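Local coordinates for protein acetyl-CoA acetyltransferase (Elizabethkingia anophelis NUHP1, PDB 6BN2) that probably condenses two acetyl-CoA molecules into acetoacetyl-CoA, with release of coenzyme A, as a thiolase of the acetyl-CoA acetyltransferase type, at residues M100-M104 against A392-V396; V129-I133 against L146-K152. One frame throughout, in Å; residues are numbered along the deposited sequence.

Contact 1: M100-M104 against A392-V396; sequences MKAVM and ASAIV
Ser-393 OG, 4.1 Å from Met-104 SD, is gripped by two charged groups, the carboxylate of Asp-288 and the amino group of Lys-94. This polar cluster lies inside the thiolase fold, where helix 98-111, which starts just after the acetylated Cys-96, packs on strand 391-399 of the C-terminal half. Helix and strand segments run at 52° to each other, with 8.9 Å between their axes. Lys-101 adds a salt bridge to the same Asp-288 and another to Asp-58 of the second subunit, so Asp-288 has a cationic as well as a hydroxyl partner.

Beside this polar group two thioethers carry much of the contact. Met-100 extends straight from the helix, CG anti to the backbone N (chi1 -176°), and lays its sulfur against the peptide that joins Ser-393 to Ala-394; SD is 3.5 Å from Ser-393 C. The same sulfur touches Ser-393 CB, which Met-104 SD also reaches, at 3.9 Å. Beyond the sulfur Met-100 bends (chi3 -67°), and its methyl CE turns to the branch methyl CG2 of Ile-395, 3.8 Å away. Val-103, one turn along the helix, meets the other end of that isoleucine: the two side chains cross at about a right angle, with Val-103 CG1 4.0 Å from Ile-395 CD1.

Contact 2: V129-I133 against L146-K152; sequences VPHYI and LQDGLLK
One face of the His-131 imidazole takes Asp-148 CA, which sits 3.7 Å from the ring centroid and 27° off its normal, a CH-pi contact displaced toward the CD2 rim. At the edge, in the ring plane, comes Leu-146 O. The Asp-148 carboxylate is turned 45° from the imidazole; its OD1 looks instead to the helix start, accepting from Leu-150 N at 2.9 Å as an N-cap, and forms a salt bridge with Arg-136 of the second subunit. Its chi1 of -171° swings CG away from its own backbone N, which leaves the carboxylate beside the first turn.

Tyr-132 projects from the other face of the two-stranded sheet. Gly-149 CA sits over one face of the phenol ring, 3.5 Å from Tyr-132 CZ, and at the ring edge is Lys-152 CG. Asp-153 takes up the hydroxyl by a hydrogen bond, tethering the ring to the same helix.

Between these rings, Tyr-132 N donates to Gln-147 O at 2.8 Å and Gln-147 N to Tyr-132 O at 3.0 Å. Gly-149 N donates a hydrogen bond to Pro-130 O. Apolar pairs flank the sheet: Val-129 CG2 is 3.8 Å from Leu-150 CD2, and Ile-133 CD1 the same distance from Leu-146 CD1.

Strand 131-133 also pairs antiparallel with the second subunit. Such a two-stranded antiparallel stem, closing a twelve-residue loop in the N-terminal half, is consistent with the tetramerisation loop of biosynthetic thiolases.

From the N terminus the chain passes several strands and helices before helix 98-111, then strand 117-125, and leaves the core through 129-133. Twelve residues later it returns at 146-152, so contact 2 closes a short excursion at the start of helix 149-155. Contact 1 is closed near the C terminus, when strand 391-399 comes back to the early helix after 287 intervening residues; contact 2 is therefore nested within its loop. Contact 1 joins the N-terminal and C-terminal halves deep in the subunit, and contact 2 shapes a projection of the N-terminal half; the second subunit reaches both, contact 1 through Lys-101. Their centres are about 28 Å apart, and they do not touch.

Contact 1: M100-M104 against A392-V396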
ATOM      1  N   MET A 100      -1.108 -11.239   1.717  1.00  9.75           N
ATOM      2  CA  MET A 100       0.039 -11.974   2.240  1.00 10.70           C
ATOM      3  C   MET A 100       1.203 -11.032   2.512  1.00 11.80           C
ATOM      4  O   MET A 100       1.892 -11.173   3.528  1.00 12.04           O
ATOM      5  CB  MET A 100       0.450 -13.082   1.265  1.00 10.22           C
ATOM      6  CG  MET A 100       1.610 -13.947   1.820  1.00 12.31           C
ATOM      7  SD  MET A 100       1.985 -15.398   0.827  1.00 13.51           S
ATOM      8  CE  MET A 100       0.497 -16.384   1.065  1.00 13.66           C
ATOM      9  N   LYS A 101       1.429 -10.067   1.611  1.00 11.83           N
ATOM     10  CA  LYS A 101       2.496  -9.091   1.818  1.00 11.90           C
ATOM     11  C   LYS A 101       2.244  -8.279   3.081  1.00 11.18           C
ATOM     12  O   LYS A 101       3.183  -7.949   3.811  1.00 11.73           O
ATOM     13  CB  LYS A 101       2.597  -8.181   0.589  1.00 12.02           C
ATOM     14  CG  LYS A 101       3.780  -7.189   0.628  1.00 10.40           C
ATOM     15  CD  LYS A 101       5.132  -7.916   0.725  1.00 12.21           C
ATOM     16  CE  LYS A 101       6.283  -6.901   0.532  1.00 13.57           C
ATOM     17  NZ  LYS A 101       7.609  -7.607   0.574  1.00 15.30           N
ATOM     18  N   ALA A 102       0.976  -7.968   3.371  1.00 12.13           N
ATOM     19  CA  ALA A 102       0.651  -7.291   4.629  1.00 11.79           C
ATOM     20  C   ALA A 102       1.123  -8.106   5.829  1.00 12.65           C
ATOM     21  O   ALA A 102       1.715  -7.564   6.770  1.00 12.84           O
ATOM     22  CB  ALA A 102      -0.861  -7.044   4.723  1.00 10.92           C
ATOM     23  N   VAL A 103       0.841  -9.412   5.826  1.00 11.83           N
ATOM     24  CA  VAL A 103       1.272 -10.275   6.929  1.00 11.92           C
ATOM     25  C   VAL A 103       2.793 -10.330   7.018  1.00 12.09           C
ATOM     26  O   VAL A 103       3.364 -10.272   8.114  1.00 12.14           O
ATOM     27  CB  VAL A 103       0.672 -11.682   6.762  1.00 11.08           C
ATOM     28  CG1 VAL A 103       1.321 -12.658   7.765  1.00 12.37           C
ATOM     29  CG2 VAL A 103      -0.854 -11.630   6.941  1.00 12.13           C
ATOM     30  N   MET A 104       3.476 -10.444   5.870  1.00 10.98           N
ATOM     31  CA  MET A 104       4.937 -10.493   5.868  1.00 10.77           C
ATOM     32  C   MET A 104       5.543  -9.200   6.407  1.00 11.92           C
ATOM     33  O   MET A 104       6.475  -9.228   7.221  1.00 13.85           O
ATOM     34  CB  MET A 104       5.431 -10.777   4.441  1.00 12.13           C
ATOM     35  CG  MET A 104       5.004 -12.157   3.954  1.00 11.95           C
ATOM     36  SD  MET A 104       5.162 -12.325   2.143  1.00 19.93           S
ATOM     37  CE  MET A 104       6.862 -11.839   1.878  1.00 23.12           C
ATOM     38  N   ALA A 392       5.020 -13.283  -6.984  1.00 12.35           N
ATOM     39  CA  ALA A 392       4.311 -14.138  -6.051  1.00 12.99           C
ATOM     40  C   ALA A 392       4.913 -13.935  -4.674  1.00 13.24           C
ATOM     41  O   ALA A 392       6.049 -13.477  -4.529  1.00 13.63           O
ATOM     42  CB  ALA A 392       4.379 -15.631  -6.444  1.00 13.91           C
ATOM     43  N   SER A 393       4.131 -14.276  -3.657  1.00 12.80           N
ATOM     44  CA  SER A 393       4.603 -14.293  -2.283  1.00 12.09           C
ATOM     45  C   SER A 393       4.367 -15.687  -1.726  1.00 12.32           C
ATOM     46  O   SER A 393       3.489 -16.404  -2.200  1.00 13.63           O
ATOM     47  CB  SER A 393       3.852 -13.236  -1.438  1.00 11.56           C
ATOM     48  OG  SER A 393       4.187 -11.911  -1.869  1.00 13.47           O
ATOM     49  N   ALA A 394       5.164 -16.070  -0.728  1.00 11.22           N
ATOM     50  CA  ALA A 394       5.012 -17.377  -0.093  1.00 11.88           C
ATOM     51  C   ALA A 394       5.336 -17.263   1.387  1.00 11.63           C
ATOM     52  O   ALA A 394       6.186 -16.463   1.791  1.00 13.42           O
ATOM     53  CB  ALA A 394       5.934 -18.432  -0.734  1.00 14.32           C
ATOM     54  N   ILE A 395       4.680 -18.091   2.201  1.00 12.52           N
ATOM     55  CA  ILE A 395       4.911 -18.067   3.636  1.00 14.53           C
ATOM     56  C   ILE A 395       4.842 -19.497   4.164  1.00 14.20           C
ATOM     57  O   ILE A 395       4.046 -20.313   3.683  1.00 14.31           O
ATOM     58  CB  ILE A 395       3.903 -17.128   4.340  1.00 12.64           C
ATOM     59  CG1 ILE A 395       4.238 -16.965   5.824  1.00 14.60           C
ATOM     60  CG2 ILE A 395       2.434 -17.613   4.125  1.00 15.51           C
ATOM     61  CD1 ILE A 395       3.411 -15.841   6.483  1.00 17.19           C
ATOM     62  N   VAL A 396       5.723 -19.811   5.115  1.00 13.55           N
ATOM     63  CA  VAL A 396       5.772 -21.116   5.775  1.00 12.49           C
ATOM     64  C   VAL A 396       5.369 -20.909   7.225  1.00 14.26           C
ATOM     65  O   VAL A 396       5.903 -20.016   7.897  1.00 15.81           O
ATOM     66  CB  VAL A 396       7.185 -21.728   5.671  1.00 15.07           C
ATOM     67  CG1 VAL A 396       7.251 -23.063   6.428  1.00 15.26           C
ATOM     68  CG2 VAL A 396       7.570 -21.910   4.201  1.00 17.04           C
TER

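Contact 2: V129-I133 against L146-K152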
ATOM      1  N   VAL A 129     -16.148  -1.322  -7.166  1.00 13.49           N
ATOM      2  CA  VAL A 129     -15.056  -0.597  -7.837  1.00 13.65           C
ATOM      3  C   VAL A 129     -15.654   0.310  -8.903  1.00 12.52           C
ATOM      4  O   VAL A 129     -16.502  -0.148  -9.681  1.00 15.04           O
ATOM      5  CB  VAL A 129     -14.055  -1.580  -8.450  1.00 13.82           C
ATOM      6  CG1 VAL A 129     -12.966  -0.833  -9.237  1.00 13.80           C
ATOM      7  CG2 VAL A 129     -13.414  -2.415  -7.338  1.00 13.12           C
ATOM      8  N   PRO A 130     -15.288   1.580  -8.965  1.00 13.29           N
ATOM      9  CA  PRO A 130     -15.935   2.479  -9.922  1.00 14.49           C
ATOM     10  C   PRO A 130     -15.373   2.325 -11.330  1.00 17.11           C
ATOM     11  O   PRO A 130     -14.407   1.607 -11.577  1.00 14.65           O
ATOM     12  CB  PRO A 130     -15.637   3.882  -9.368  1.00 18.67           C
ATOM     13  CG  PRO A 130     -14.491   3.726  -8.453  1.00 19.11           C
ATOM     14  CD  PRO A 130     -14.381   2.283  -8.032  1.00 12.94           C
ATOM     15  N   HIS A 131     -16.044   3.000 -12.264  1.00 15.87           N
ATOM     16  CA  HIS A 131     -15.491   3.361 -13.564  1.00 13.06           C
ATOM     17  C   HIS A 131     -14.842   4.746 -13.472  1.00 14.59           C
ATOM     18  O   HIS A 131     -15.207   5.565 -12.628  1.00 14.98           O
ATOM     19  CB  HIS A 131     -16.588   3.383 -14.634  1.00 13.89           C
ATOM     20  CG  HIS A 131     -17.041   2.032 -15.076  1.00 17.18           C
ATOM     21  ND1 HIS A 131     -17.732   1.172 -14.251  1.00 19.56           N
ATOM     22  CD2 HIS A 131     -16.911   1.398 -16.265  1.00 15.96           C
ATOM     23  CE1 HIS A 131     -18.028   0.070 -14.922  1.00 19.18           C
ATOM     24  NE2 HIS A 131     -17.533   0.180 -16.144  1.00 17.27           N
ATOM     25  N   TYR A 132     -13.873   4.997 -14.358  1.00 13.78           N
ATOM     26  CA  TYR A 132     -13.034   6.194 -14.305  1.00 13.67           C
ATOM     27  C   TYR A 132     -13.256   7.068 -15.526  1.00 15.33           C
ATOM     28  O   TYR A 132     -13.332   6.564 -16.650  1.00 17.29           O
ATOM     29  CB  TYR A 132     -11.549   5.814 -14.297  1.00 13.56           C
ATOM     30  CG  TYR A 132     -11.099   4.839 -13.245  1.00 14.19           C
ATOM     31  CD1 TYR A 132     -11.695   4.798 -11.982  1.00 14.54           C
ATOM     32  CD2 TYR A 132     -10.052   3.961 -13.516  1.00 14.57           C
ATOM     33  CE1 TYR A 132     -11.249   3.876 -11.017  1.00 14.38           C
ATOM     34  CE2 TYR A 132      -9.599   3.067 -12.570  1.00 13.85           C
ATOM     35  CZ  TYR A 132     -10.191   3.031 -11.322  1.00 15.89           C
ATOM     36  OH  TYR A 132      -9.717   2.121 -10.398  1.00 16.31           O
ATOM     37  N   ILE A 133     -13.286   8.380 -15.324  1.00 14.81           N
ATOM     38  CA  ILE A 133     -13.263   9.335 -16.429  1.00 16.15           C
ATOM     39  C   ILE A 133     -12.222  10.405 -16.119  1.00 18.96           C
ATOM     40  O   ILE A 133     -12.050  10.788 -14.958  1.00 16.85           O
ATOM     41  CB  ILE A 133     -14.658   9.956 -16.669  1.00 21.89           C
ATOM     42  CG1 ILE A 133     -14.624  10.916 -17.854  1.00 28.95           C
ATOM     43  CG2 ILE A 133     -15.173  10.665 -15.432  1.00 24.70           C
ATOM     44  CD1 ILE A 133     -15.983  11.498 -18.164  1.00 34.75           C
ATOM     45  N   LEU A 146     -15.148   5.695 -20.524  1.00 24.41           N
ATOM     46  CA  LEU A 146     -15.115   5.456 -19.081  1.00 21.50           C
ATOM     47  C   LEU A 146     -14.531   4.069 -18.872  1.00 23.55           C
ATOM     48  O   LEU A 146     -15.167   3.075 -19.236  1.00 24.14           O
ATOM     49  CB  LEU A 146     -16.502   5.522 -18.458  1.00 28.71           C
ATOM     50  CG  LEU A 146     -17.031   6.862 -17.965  1.00 43.27           C
ATOM     51  CD1 LEU A 146     -16.844   7.918 -19.036  1.00 50.45           C
ATOM     52  CD2 LEU A 146     -18.497   6.695 -17.598  1.00 42.26           C
ATOM     53  N   GLN A 147     -13.351   3.999 -18.270  1.00 20.49           N
ATOM     54  CA  GLN A 147     -12.682   2.722 -18.074  0.55 20.97           C
ATOM     55  C   GLN A 147     -13.222   2.031 -16.832  1.00 20.25           C
ATOM     56  O   GLN A 147     -13.342   2.653 -15.777  1.00 17.53           O
ATOM     57  CB  GLN A 147     -11.174   2.922 -17.941  0.55 23.59           C
ATOM     58  CG  GLN A 147     -10.514   3.453 -19.187  0.55 31.91           C
ATOM     59  CD  GLN A 147      -9.036   3.159 -19.193  0.55 35.75           C
ATOM     60  OE1 GLN A 147      -8.270   3.777 -18.456  0.55 39.21           O
ATOM     61  NE2 GLN A 147      -8.630   2.190 -20.003  0.55 35.43           N
ATOM     62  N   ASP A 148     -13.546   0.745 -16.963  1.00 14.83           N
ATOM     63  CA  ASP A 148     -13.898  -0.057 -15.802  1.00 14.95           C
ATOM     64  C   ASP A 148     -12.679  -0.207 -14.892  1.00 16.14           C
ATOM     65  O   ASP A 148     -11.663  -0.766 -15.309  1.00 16.78           O
ATOM     66  CB  ASP A 148     -14.384  -1.420 -16.296  1.00 14.26           C
ATOM     67  CG  ASP A 148     -14.980  -2.267 -15.192  1.00 16.26           C
ATOM     68  OD1 ASP A 148     -14.414  -2.287 -14.077  1.00 18.03           O
ATOM     69  OD2 ASP A 148     -16.028  -2.913 -15.435  1.00 19.24           O
ATOM     70  N   GLY A 149     -12.773   0.275 -13.645  1.00 18.72           N
ATOM     71  CA  GLY A 149     -11.612   0.229 -12.760  1.00 17.63           C
ATOM     72  C   GLY A 149     -11.146  -1.181 -12.445  1.00 16.87           C
ATOM     73  O   GLY A 149      -9.948  -1.412 -12.229  1.00 17.10           O
ATOM     74  N   LEU A 150     -12.080  -2.132 -12.400  1.00 17.29           N
ATOM     75  CA  LEU A 150     -11.716  -3.532 -12.184  1.00 16.73           C
ATOM     76  C   LEU A 150     -10.816  -4.030 -13.297  1.00 18.16           C
ATOM     77  O   LEU A 150      -9.776  -4.655 -13.049  1.00 17.74           O
ATOM     78  CB  LEU A 150     -12.975  -4.403 -12.133  1.00 21.04           C
ATOM     79  CG  LEU A 150     -13.761  -4.599 -10.854  1.00 32.61           C
ATOM     80  CD1 LEU A 150     -14.990  -5.442 -11.153  1.00 28.65           C
ATOM     81  CD2 LEU A 150     -12.893  -5.281  -9.855  1.00 31.23           C
ATOM     82  N   LEU A 151     -11.222  -3.782 -14.541  1.00 16.81           N
ATOM     83  CA  LEU A 151     -10.423  -4.240 -15.669  1.00 18.43           C
ATOM     84  C   LEU A 151      -9.120  -3.465 -15.771  1.00 20.64           C
ATOM     85  O   LEU A 151      -8.074  -4.053 -16.060  1.00 22.29           O
ATOM     86  CB  LEU A 151     -11.207  -4.101 -16.971  1.00 18.29           C
ATOM     87  CG  LEU A 151     -12.456  -4.954 -17.093  1.00 23.23           C
ATOM     88  CD1 LEU A 151     -13.168  -4.629 -18.392  1.00 26.25           C
ATOM     89  CD2 LEU A 151     -12.053  -6.423 -17.033  1.00 26.15           C
ATOM     90  N   LYS A 152      -9.165  -2.143 -15.537  1.00 16.38           N
ATOM     91  CA  LYS A 152      -7.993  -1.306 -15.782  0.52 17.03           C
ATOM     92  C   LYS A 152      -6.916  -1.522 -14.726  1.00 18.79           C
ATOM     93  O   LYS A 152      -5.731  -1.659 -15.054  1.00 20.19           O
ATOM     94  CB  LYS A 152      -8.399   0.169 -15.831  0.52 16.81           C
ATOM     95  CG  LYS A 152      -7.216   1.147 -15.866  0.52 20.60           C
ATOM     96  CD  LYS A 152      -6.465   1.104 -17.189  0.52 22.32           C
ATOM     97  CE  LYS A 152      -5.305   2.104 -17.195  0.52 20.60           C
ATOM     98  NZ  LYS A 152      -4.414   1.946 -18.393  0.52 20.78           N
TER